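Local structure of glycoside Hydrolase Family 43_12 (Metagenome, 7JVH) at residues Phe268-Asp271 against Pro276-Pro279. The protein is a glycoside hydrolase of family 43, subfamily 12, from a gut metagenome and probably cleaves glycosidic bonds in plant cell-wall polysaccharides or oligosaccharides. Numbering follows the deposited sequence.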
ATOM      1  N   PHE A 268     -24.778   4.950   7.250  1.00 57.58           N
ATOM      2  CA  PHE A 268     -25.741   5.953   7.672  1.00 54.70           C
ATOM      3  C   PHE A 268     -26.511   6.399   6.441  1.00 54.88           C
ATOM      4  O   PHE A 268     -25.975   6.349   5.331  1.00 61.54           O
ATOM      5  CB  PHE A 268     -25.009   7.196   8.198  1.00 54.96           C
ATOM      6  CG  PHE A 268     -24.187   6.963   9.435  1.00 51.17           C
ATOM      7  CD1 PHE A 268     -22.866   6.538   9.349  1.00 45.78           C
ATOM      8  CD2 PHE A 268     -24.732   7.198  10.695  1.00 61.17           C
ATOM      9  CE1 PHE A 268     -22.119   6.337  10.486  1.00 45.36           C
ATOM     10  CE2 PHE A 268     -23.974   6.988  11.838  1.00 55.95           C
ATOM     11  CZ  PHE A 268     -22.663   6.571  11.731  1.00 46.09           C
ATOM     12  N   LYS A 269     -27.743   6.880   6.634  1.00 49.19           N
ATOM     13  CA  LYS A 269     -28.494   7.528   5.554  1.00 60.38           C
ATOM     14  C   LYS A 269     -29.183   8.835   5.990  1.00 63.12           C
ATOM     15  O   LYS A 269     -29.434   9.047   7.177  1.00 69.22           O
ATOM     16  CB  LYS A 269     -29.501   6.549   4.929  1.00 62.49           C
ATOM     17  CG  LYS A 269     -30.802   6.365   5.695  1.00 62.94           C
ATOM     18  CD  LYS A 269     -31.688   5.309   5.043  1.00 55.95           C
ATOM     19  CE  LYS A 269     -32.961   5.078   5.841  1.00 59.63           C
ATOM     20  NZ  LYS A 269     -34.061   6.016   5.449  1.00 59.50           N
ATOM     21  N   ALA A 270     -29.471   9.703   5.011  1.00 61.67           N
ATOM     22  CA  ALA A 270     -30.153  10.972   5.234  1.00 56.55           C
ATOM     23  C   ALA A 270     -30.963  11.397   4.023  1.00 70.18           C
ATOM     24  O   ALA A 270     -30.674  10.968   2.902  1.00 70.54           O
ATOM     25  CB  ALA A 270     -29.155  12.064   5.579  1.00 55.25           C
ATOM     26  N   ASP A 271     -31.969  12.255   4.260  1.00 59.51           N
ATOM     27  CA  ASP A 271     -32.836  12.781   3.208  1.00 65.56           C
ATOM     28  C   ASP A 271     -32.273  14.037   2.542  1.00 63.35           C
ATOM     29  O   ASP A 271     -32.841  14.535   1.571  1.00 64.29           O
ATOM     30  CB  ASP A 271     -34.226  13.082   3.766  1.00 63.84           C
ATOM     31  CG  ASP A 271     -34.943  11.831   4.255  1.00 72.44           C
ATOM     32  OD1 ASP A 271     -34.797  10.738   3.655  1.00 74.61           O
ATOM     33  OD2 ASP A 271     -35.670  11.929   5.256  1.00 75.09           O
ATOM     34  N   PRO A 276     -29.812  15.157   8.877  1.00 68.51           N
ATOM     35  CA  PRO A 276     -29.370  14.259   9.942  1.00 64.43           C
ATOM     36  C   PRO A 276     -29.092  12.878   9.345  1.00 70.87           C
ATOM     37  O   PRO A 276     -29.919  12.359   8.611  1.00 80.41           O
ATOM     38  CB  PRO A 276     -30.543  14.253  10.929  1.00 57.34           C
ATOM     39  CG  PRO A 276     -31.700  14.839  10.194  1.00 58.72           C
ATOM     40  CD  PRO A 276     -31.167  15.682   9.077  1.00 58.95           C
ATOM     41  N   TYR A 277     -27.899  12.339   9.611  1.00 59.77           N
ATOM     42  CA  TYR A 277     -27.509  11.016   9.147  1.00 56.55           C
ATOM     43  C   TYR A 277     -27.754  10.047  10.282  1.00 62.09           C
ATOM     44  O   TYR A 277     -27.169  10.199  11.347  1.00 74.33           O
ATOM     45  CB  TYR A 277     -26.033  11.000   8.740  1.00 50.88           C
ATOM     46  CG  TYR A 277     -25.780  11.626   7.393  1.00 51.10           C
ATOM     47  CD1 TYR A 277     -25.830  10.863   6.221  1.00 58.93           C
ATOM     48  CD2 TYR A 277     -25.497  12.968   7.282  1.00 51.99           C
ATOM     49  CE1 TYR A 277     -25.601  11.441   4.983  1.00 50.86           C
ATOM     50  CE2 TYR A 277     -25.264  13.553   6.054  1.00 52.32           C
ATOM     51  CZ  TYR A 277     -25.319  12.796   4.908  1.00 67.65           C
ATOM     52  OH  TYR A 277     -25.095  13.385   3.682  1.00 78.46           O
ATOM     53  N   GLU A 278     -28.644   9.073  10.060  1.00 69.55           N
ATOM     54  CA  GLU A 278     -28.973   8.043  11.045  1.00 71.87           C
ATOM     55  C   GLU A 278     -28.336   6.714  10.662  1.00 70.89           C
ATOM     56  O   GLU A 278     -28.348   6.337   9.491  1.00 66.25           O
ATOM     57  CB  GLU A 278     -30.491   7.845  11.156  1.00 72.77           C
ATOM     58  CG  GLU A 278     -31.280   9.110  11.477  1.00 76.22           C
ATOM     59  CD  GLU A 278     -30.973   9.699  12.846  1.00 81.99           C
ATOM     60  OE1 GLU A 278     -30.182   9.112  13.611  1.00 99.58           O
ATOM     61  OE2 GLU A 278     -31.511  10.777  13.166  1.00 90.25           O
ATOM     62  N   PRO A 279     -27.774   5.965  11.640  1.00 66.49           N
ATOM     63  CA  PRO A 279     -27.205   4.643  11.357  1.00 59.60           C
ATOM     64  C   PRO A 279     -28.291   3.577  11.161  1.00 64.62           C
ATOM     65  O   PRO A 279     -29.283   3.553  11.895  1.00 56.56           O
ATOM     66  CB  PRO A 279     -26.405   4.332  12.622  1.00 52.37           C
ATOM     67  CG  PRO A 279     -27.067   5.140  13.709  1.00 58.06           C
ATOM     68  CD  PRO A 279     -27.693   6.343  13.060  1.00 49.68           C
TER
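Glu278 O takes the backbone N-H of Lys269 at 3.0 Å (O to N), and Phe268 CA adds a CA-H...O contact to the same Glu278 O at 3.2 Å. The return bond runs from Glu278 N to Lys269 O. Tyr277 CA also approaches Lys269 O, at 3.4 Å, in a second CA-H...O contact. Lys269 and Glu278 are thus an antiparallel hydrogen-bonded pair, and Phe268 and Pro279 form the next, non-hydrogen-bonded one. On the face shared by Phe268 and Pro279, Phe268 CE2 packs on Pro279 CB at 3.7 Å. The phenyl group reaches this place with CG anti to the carbonyl carbon (chi1 -64°). Ala270 CB sits over the centre of the Tyr277 ring in a CH-pi contact, 3.6 Å from the centroid and 14° off the ring normal. Outside the two segments, the Tyr277 side chain touches Tyr250 and Leu252 of strand 249-255, and its OH is hydrogen-bonded to Ile273 O in the loop that joins the two strands. A serine in place of Tyr277 would probably leave the Ala270 methyl without its aromatic face and Ile273 O without this hydroxyl partner. Phe268 also pairs through its backbone with Leu252, so strand 265-270 lies between strands 249-255 and 278-279. The arrangement is a beta hairpin closing the outer edge of a four-stranded antiparallel sheet, one blade of the five-bladed beta-propeller characteristic of family 43.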